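Local coordinates for beta-n-acetylhexosaminidase (PDB 4AZI), which hydrolyses terminal beta-linked N-acetylhexosamine residues from glycans, as a family 20 glycoside hydrolase module of the pneumococcal exo-beta-D-N-acetylglucosaminidase StrH, at residues A[124-127]-A[128-132]; A[340-343]-A[344-348]; A[214-217]-A[218-221]. The protein carries 2 engineered substitutions. All blocks are in the same frame, centred on the assembly; numbering follows the deposited sequence. Where two conformers were deposited one is given.

Contact 1: A[124-127]-A[128-132]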
loop_
_atom_site.group_PDB
_atom_site.type_symbol
_atom_site.label_atom_id
_atom_site.label_comp_id
_atom_site.label_asym_id
_atom_site.label_seq_id
_atom_site.Cartn_x
_atom_site.Cartn_y
_atom_site.Cartn_z
ATOM N N MET A 124 9.426 14.627 5.257
ATOM C CA MET A 124 8.527 15.753 5.501
ATOM C C MET A 124 9.002 16.614 6.668
ATOM O O MET A 124 8.850 17.831 6.638
ATOM C CB MET A 124 7.094 15.273 5.748
ATOM C CG MET A 124 6.445 14.566 4.567
ATOM S SD MET A 124 4.724 14.255 4.976
ATOM C CE MET A 124 4.363 12.768 4.058
ATOM N N LEU A 125 9.597 15.979 7.676
ATOM C CA LEU A 125 10.120 16.684 8.849
ATOM C C LEU A 125 11.247 17.656 8.502
ATOM O O LEU A 125 11.229 18.806 8.928
ATOM C CB LEU A 125 10.580 15.688 9.926
ATOM C CG LEU A 125 9.539 14.748 10.549
ATOM C CD1 LEU A 125 10.237 13.678 11.374
ATOM C CD2 LEU A 125 8.487 15.473 11.382
ATOM N N VAL A 126 12.224 17.187 7.731
ATOM C CA VAL A 126 13.329 18.020 7.265
ATOM C C VAL A 126 12.834 19.061 6.254
ATOM O O VAL A 126 13.282 20.217 6.265
ATOM C CB VAL A 126 14.452 17.149 6.644
ATOM C CG1 VAL A 126 15.546 18.007 6.024
ATOM C CG2 VAL A 126 15.035 16.204 7.696
ATOM N N ALA A 127 11.914 18.649 5.384
ATOM C CA ALA A 127 11.305 19.565 4.427
ATOM C C ALA A 127 10.648 20.737 5.155
ATOM O O ALA A 127 10.829 21.899 4.765
ATOM C CB ALA A 127 10.295 18.838 3.550
ATOM N N MET A 128 9.913 20.437 6.222
ATOM C CA MET A 128 9.245 21.483 6.994
ATOM C C MET A 128 10.254 22.457 7.629
ATOM O O MET A 128 10.026 23.664 7.625
ATOM C CB MET A 128 8.312 20.881 8.046
ATOM C CG MET A 128 7.003 20.330 7.474
ATOM S SD MET A 128 5.761 19.980 8.743
ATOM C CE MET A 128 6.387 18.426 9.380
ATOM N N GLU A 129 11.371 21.934 8.138
ATOM C CA GLU A 129 12.453 22.779 8.681
ATOM C C GLU A 129 13.106 23.658 7.612
ATOM O O GLU A 129 13.511 24.787 7.890
ATOM C CB GLU A 129 13.532 21.937 9.368
ATOM C CG GLU A 129 13.059 21.170 10.593
ATOM C CD GLU A 129 14.177 20.404 11.289
ATOM O OE1 GLU A 129 15.141 19.980 10.614
ATOM O OE2 GLU A 129 14.091 20.226 12.523
ATOM N N LYS A 130 13.221 23.136 6.391
ATOM C CA LYS A 130 13.754 23.920 5.277
ATOM C C LYS A 130 12.779 25.032 4.875
ATOM O O LYS A 130 13.188 26.062 4.341
ATOM C CB LYS A 130 14.084 23.029 4.073
ATOM C CG LYS A 130 15.205 22.026 4.289
ATOM C CD LYS A 130 16.564 22.692 4.449
ATOM C CE LYS A 130 17.673 21.650 4.519
ATOM N NZ LYS A 130 19.028 22.277 4.515
ATOM N N LEU A 131 11.506 24.827 5.163
ATOM C CA LEU A 131 10.478 25.822 4.879
ATOM C C LEU A 131 10.192 26.736 6.072
ATOM O O LEU A 131 9.277 27.547 6.023
ATOM C CB LEU A 131 9.189 25.138 4.393
ATOM C CG LEU A 131 9.303 24.349 3.081
ATOM C CD1 LEU A 131 8.159 23.359 2.923
ATOM C CD2 LEU A 131 9.395 25.288 1.877
ATOM N N GLY A 132 10.971 26.605 7.141
ATOM C CA GLY A 132 10.879 27.522 8.275
ATOM C C GLY A 132 9.949 27.083 9.390
ATOM O O GLY A 132 9.622 27.873 10.281
#

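Contact 2: A[340-343]-A[344-348]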
loop_
_atom_site.group_PDB
_atom_site.type_symbol
_atom_site.label_atom_id
_atom_site.label_comp_id
_atom_site.label_asym_id
_atom_site.label_seq_id
_atom_site.Cartn_x
_atom_site.Cartn_y
_atom_site.Cartn_z
ATOM N N GLU A 340 13.575 -10.632 -9.646
ATOM C CA GLU A 340 13.337 -12.080 -9.621
ATOM C C GLU A 340 12.961 -12.650 -8.240
ATOM O O GLU A 340 12.190 -13.602 -8.149
ATOM C CB GLU A 340 14.533 -12.839 -10.227
ATOM C CG GLU A 340 15.839 -12.773 -9.434
ATOM C CD GLU A 340 16.723 -11.565 -9.748
ATOM O OE1 GLU A 340 16.362 -10.708 -10.597
ATOM O OE2 GLU A 340 17.809 -11.476 -9.130
ATOM N N GLU A 341 13.508 -12.069 -7.176
ATOM C CA GLU A 341 13.128 -12.459 -5.817
ATOM C C GLU A 341 11.659 -12.122 -5.573
ATOM O O GLU A 341 10.894 -12.954 -5.087
ATOM C CB GLU A 341 13.993 -11.749 -4.781
ATOM C CG GLU A 341 15.436 -12.211 -4.719
ATOM C CD GLU A 341 16.234 -11.450 -3.679
ATOM O OE1 GLU A 341 15.851 -10.313 -3.345
ATOM O OE2 GLU A 341 17.245 -11.988 -3.184
ATOM N N ILE A 342 11.281 -10.896 -5.928
ATOM C CA ILE A 342 9.915 -10.396 -5.738
ATOM C C ILE A 342 8.924 -11.199 -6.579
ATOM O O ILE A 342 7.824 -11.501 -6.127
ATOM C CB ILE A 342 9.827 -8.881 -6.047
ATOM C CG1 ILE A 342 10.358 -8.063 -4.864
ATOM C CG2 ILE A 342 8.392 -8.445 -6.326
ATOM C CD1 ILE A 342 11.844 -8.203 -4.590
ATOM N N PHE A 343 9.348 -11.557 -7.790
ATOM C CA PHE A 343 8.532 -12.341 -8.712
ATOM C C PHE A 343 8.315 -13.761 -8.194
ATOM O O PHE A 343 7.202 -14.284 -8.277
ATOM C CB PHE A 343 9.153 -12.349 -10.118
ATOM C CG PHE A 343 8.950 -11.067 -10.893
ATOM C CD1 PHE A 343 8.468 -9.912 -10.273
ATOM C CD2 PHE A 343 9.271 -11.009 -12.248
ATOM C CE1 PHE A 343 8.286 -8.738 -10.992
ATOM C CE2 PHE A 343 9.092 -9.834 -12.974
ATOM C CZ PHE A 343 8.600 -8.698 -12.344
ATOM N N GLU A 344 9.357 -14.380 -7.643
ATOM C CA GLU A 344 9.187 -15.708 -7.044
ATOM C C GLU A 344 8.207 -15.667 -5.859
ATOM O O GLU A 344 7.347 -16.541 -5.721
ATOM C CB GLU A 344 10.524 -16.318 -6.612
ATOM C CG GLU A 344 10.375 -17.750 -6.105
ATOM C CD GLU A 344 11.643 -18.326 -5.503
ATOM O OE1 GLU A 344 12.662 -17.609 -5.427
ATOM O OE2 GLU A 344 11.611 -19.505 -5.094
ATOM N N LEU A 345 8.338 -14.644 -5.019
ATOM C CA LEU A 345 7.454 -14.487 -3.867
ATOM C C LEU A 345 6.002 -14.287 -4.312
ATOM O O LEU A 345 5.098 -14.955 -3.806
ATOM C CB LEU A 345 7.934 -13.334 -2.974
ATOM C CG LEU A 345 7.282 -13.108 -1.607
ATOM C CD1 LEU A 345 7.218 -14.378 -0.773
ATOM C CD2 LEU A 345 8.031 -12.018 -0.852
ATOM N N MET A 346 5.797 -13.384 -5.274
ATOM C CA MET A 346 4.483 -13.153 -5.862
ATOM C C MET A 346 3.881 -14.412 -6.475
ATOM O O MET A 346 2.705 -14.686 -6.277
ATOM C CB MET A 346 4.544 -12.056 -6.925
ATOM C CG MET A 346 4.758 -10.664 -6.366
ATOM S SD MET A 346 5.041 -9.469 -7.674
ATOM C CE MET A 346 3.392 -9.333 -8.369
ATOM N N THR A 347 4.693 -15.160 -7.225
ATOM C CA THR A 347 4.240 -16.376 -7.902
ATOM C C THR A 347 3.816 -17.450 -6.895
ATOM O O THR A 347 2.767 -18.079 -7.060
ATOM C CB THR A 347 5.329 -16.922 -8.857
ATOM O OG1 THR A 347 5.675 -15.909 -9.810
ATOM C CG2 THR A 347 4.849 -18.166 -9.595
ATOM N N ALA A 348 4.624 -17.635 -5.851
ATOM C CA ALA A 348 4.324 -18.591 -4.781
ATOM C C ALA A 348 2.972 -18.327 -4.099
ATOM O O ALA A 348 2.181 -19.252 -3.907
ATOM C CB ALA A 348 5.448 -18.605 -3.756
#

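Contact 3: A[214-217]-A[218-221]. With BCN (bicine), chain J.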
loop_
_atom_site.group_PDB
_atom_site.type_symbol
_atom_site.label_atom_id
_atom_site.label_comp_id
_atom_site.label_asym_id
_atom_site.label_seq_id
_atom_site.Cartn_x
_atom_site.Cartn_y
_atom_site.Cartn_z
ATOM N N ALA A 214 -8.965 10.470 7.731
ATOM C CA ALA A 214 -10.040 9.581 7.266
ATOM C C ALA A 214 -11.153 10.407 6.629
ATOM O O ALA A 214 -11.602 10.115 5.511
ATOM C CB ALA A 214 -10.584 8.741 8.425
ATOM N N ALA A 215 -11.573 11.458 7.331
ATOM C CA ALA A 215 -12.580 12.390 6.818
ATOM C C ALA A 215 -12.138 13.037 5.504
ATOM O O ALA A 215 -12.940 13.229 4.584
ATOM C CB ALA A 215 -12.874 13.460 7.850
ATOM N N MET A 216 -10.854 13.367 5.427
ATOM C CA MET A 216 -10.312 14.041 4.272
ATOM C C MET A 216 -10.398 13.119 3.068
ATOM O O MET A 216 -10.771 13.549 1.969
ATOM C CB MET A 216 -8.871 14.454 4.541
ATOM C CG MET A 216 -8.732 15.826 5.183
ATOM S SD MET A 216 -7.071 16.152 5.806
ATOM C CE MET A 216 -6.053 15.946 4.333
ATOM N N ALA A 217 -10.057 11.853 3.304
ATOM C CA ALA A 217 -10.100 10.811 2.295
ATOM C C ALA A 217 -11.506 10.699 1.735
ATOM O O ALA A 217 -11.687 10.731 0.523
ATOM C CB ALA A 217 -9.655 9.476 2.887
ATOM N N LYS A 218 -12.494 10.602 2.631
ATOM C CA LYS A 218 -13.883 10.396 2.240
ATOM C C LYS A 218 -14.501 11.564 1.475
ATOM O O LYS A 218 -15.300 11.347 0.558
ATOM C CB LYS A 218 -14.750 10.052 3.469
ATOM C CG LYS A 218 -14.528 8.636 4.005
ATOM C CD LYS A 218 -15.431 8.302 5.188
ATOM C CE LYS A 218 -14.901 8.840 6.513
ATOM N NZ LYS A 218 -15.806 8.463 7.644
ATOM N N GLU A 219 -14.141 12.792 1.851
ATOM C CA GLU A 219 -14.704 13.987 1.212
ATOM C C GLU A 219 -14.140 14.206 -0.191
ATOM O O GLU A 219 -14.698 14.973 -0.981
ATOM C CB GLU A 219 -14.536 15.239 2.091
ATOM C CG GLU A 219 -13.110 15.748 2.214
ATOM C CD GLU A 219 -13.006 17.086 2.931
ATOM O OE1 GLU A 219 -13.922 17.923 2.779
ATOM O OE2 GLU A 219 -12.001 17.304 3.645
ATOM N N ARG A 220 -13.040 13.525 -0.489
ATOM C CA ARG A 220 -12.469 13.491 -1.833
ATOM C C ARG A 220 -12.823 12.191 -2.571
ATOM O O ARG A 220 -12.288 11.913 -3.644
ATOM C CB ARG A 220 -10.957 13.723 -1.766
ATOM C CG ARG A 220 -10.577 15.161 -1.422
ATOM C CD ARG A 220 -9.182 15.224 -0.821
ATOM N NE ARG A 220 -8.799 16.566 -0.374
ATOM C CZ ARG A 220 -9.054 17.065 0.836
ATOM N NH1 ARG A 220 -9.715 16.350 1.736
ATOM N NH2 ARG A 220 -8.655 18.294 1.150
ATOM N N GLY A 221 -13.732 11.400 -2.005
ATOM C CA GLY A 221 -14.241 10.207 -2.705
ATOM C C GLY A 221 -13.242 9.064 -2.702
ATOM O O GLY A 221 -13.293 8.177 -3.550
HETATM N N1 BCN J . -13.319 16.997 9.751
HETATM C C1 BCN J . -13.204 17.276 8.294
HETATM C C2 BCN J . -11.763 17.201 7.760
HETATM O O21 BCN J . -10.890 17.882 8.345
HETATM O O22 BCN J . -11.574 16.474 6.761
HETATM C C3 BCN J . -12.337 16.030 10.301
HETATM C C4 BCN J . -12.493 15.819 11.813
HETATM O O4 BCN J . -12.635 14.418 12.080
HETATM C C5 BCN J . -14.741 16.797 10.155
HETATM C C6 BCN J . -15.339 15.440 9.727
HETATM O O6 BCN J . -16.200 15.626 8.599
#

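Contact 1: A[124-127]-A[128-132]
Leu125 and Met128 meet one turn apart near the end of helix 122-130, their side chains crossing at a slant so that the methyl CE of Met128 comes to rest 4.1 Å from CD2 of Leu125. The methionine gets there by bending at its last torsion (chi3 -78°), which folds CE back along the helix; its CG already lies 3.2 Å from Met124 O. Met128 also packs on Ala155, Phe158 and Val159 of helix 153-170, and a flexible thioether can adapt to both. On another flank Ala127, small enough for a close approach, packs with Leu131 and Lys130 against Ala75 of helix 69-83. Lys130 brings CG to 3.3 Å from Val126 O and then carries its ammonium group away from the helix, while the carboxylate of Glu129 bonds through OE2 to Gln137 NE2. Regular backbone bonds such as Lys130 N to Val126 O (2.9 Å) give way to a weak one from Leu131 N to Ala127 O. Gly132 is the C' residue of a Schellman motif. The chemistry is thus divided: apolar side chains bind the helix to two neighbours, charged ones occupy its exposed side, and glycine allows the positive phi with which the helix ends.

Contact 2: A[340-343]-A[344-348]
The ring of Phe343 has the sulfur of Met346 as its neighbour across the contact, set obliquely to the ring: SD lies 5.5 Å from the ring centroid and 63° off the normal, with CD1 the nearer ring atom at 4.3 Å. This is a Met-aromatic contact, and the Phe343 side chain also touches Lys33 of helix 24-37. Met346 is shared, since its SD packs 3.8 Å from CG2 of Ile342, the branch opposite the backbone N, which the chi1 of -79° directs toward the C-terminal side where Met346 lies. An unbranched, polarisable thioether can lie against both the ring and the beta-branched chain. Thr347 turns its hydroxyl back onto the helix (chi1 -57°), and OG1 donates to Phe343 O at 2.7 Å. The same oxygen accepts Thr347 N at 2.9 Å, the two donors arriving from opposite faces of the carbonyl plane; the hydroxyl thereby spends its proton on the helix's own backbone, as threonine often does in helices. Glu341 instead sends OE1 to Tyr281 OH, while the side chain of Glu344 touches Ile298 of helix 294-303. Ile342 and Leu345 face Ile328 of strand 321-329. Helix 339-352 follows that last barrel strand and packs between helices 294-303 and 24-37, the position of the closing helix in a (beta/alpha)8 TIM barrel, the fold of family 20 catalytic domains.

Contact 3: A[214-217]-A[218-221]
Met216 O and the guanidinium group of Arg220 make the central contact, with NH1 donating to the carbonyl oxygen at 3.0 Å and an N-H...O angle of 154°. The oxygen lies at the edge of the guanidinium, almost in its plane, but the donor approaches well to the side of the carbonyl, at a C=O...N angle of 107°. The two side chains run side by side in the same direction, and NH1 passes 3.5 Å from CB of Met216. In one of its two conformers Glu219 brings OE2 to within 3.1 Å of Arg220 NH1, a salt bridge whose hydrogen bond is weak and which the second conformer may not share.

Bicine lies next to this group: its carboxylate oxygen O22 is 3.3 Å from Met216 CG and 3.5 Å from Ala215 CB. In the same conformer Glu219 OE2 comes to 3.3 Å from O22, an approach and not a bond. The small methyl of Ala215 lets the ligand come close to the helix, and Asn211 and Thr212 are the remaining pocket residues.

In the second shell, Asp168 of helix 153-170 forms a salt bridge with Arg220 NE, holding the guanidinium by a second nitrogen, and Met167 packs on Met216, Ala217 and Arg220. Arginine suits the place because its several N-H groups can meet Asp168, Met216 O and, in one conformer, Glu219 at once. Away from bicine's carboxylate, Lys218 bends at chi3, laying CE 3.7 Å from Ala214 O before NZ forms salt bridges with Asp242 and Asp244. Ala214 and Ala217 keep the buried side slim, against Val245 and Pro224 respectively. The helix ends in a Schellman motif, with Gly221 at positive phi as C', turning the chain into strand 223-227 as in a helix-to-strand step of the TIM barrel.

All three contacts lie along helices of one TIM-barrel catalytic domain, contacts 1 and 3 at their C-terminal ends; the chain order is contact 1, contact 3, contact 2. Contacts 1 and 3 are the closer pair, their centres 26 Å apart and nearest atoms about 11 Å apart; both pack on helix 153-170, which links them without direct touch. Contact 2 lies across the barrel from contact 3, centre to centre 34 Å, and 38 Å from contact 1. None lines the inhibitor pocket: the side chain of Leu345 is about 11 Å from the inhibitor and that of Met124 about 14 Å, whereas contact 3 supplies three of the five residues around bicine.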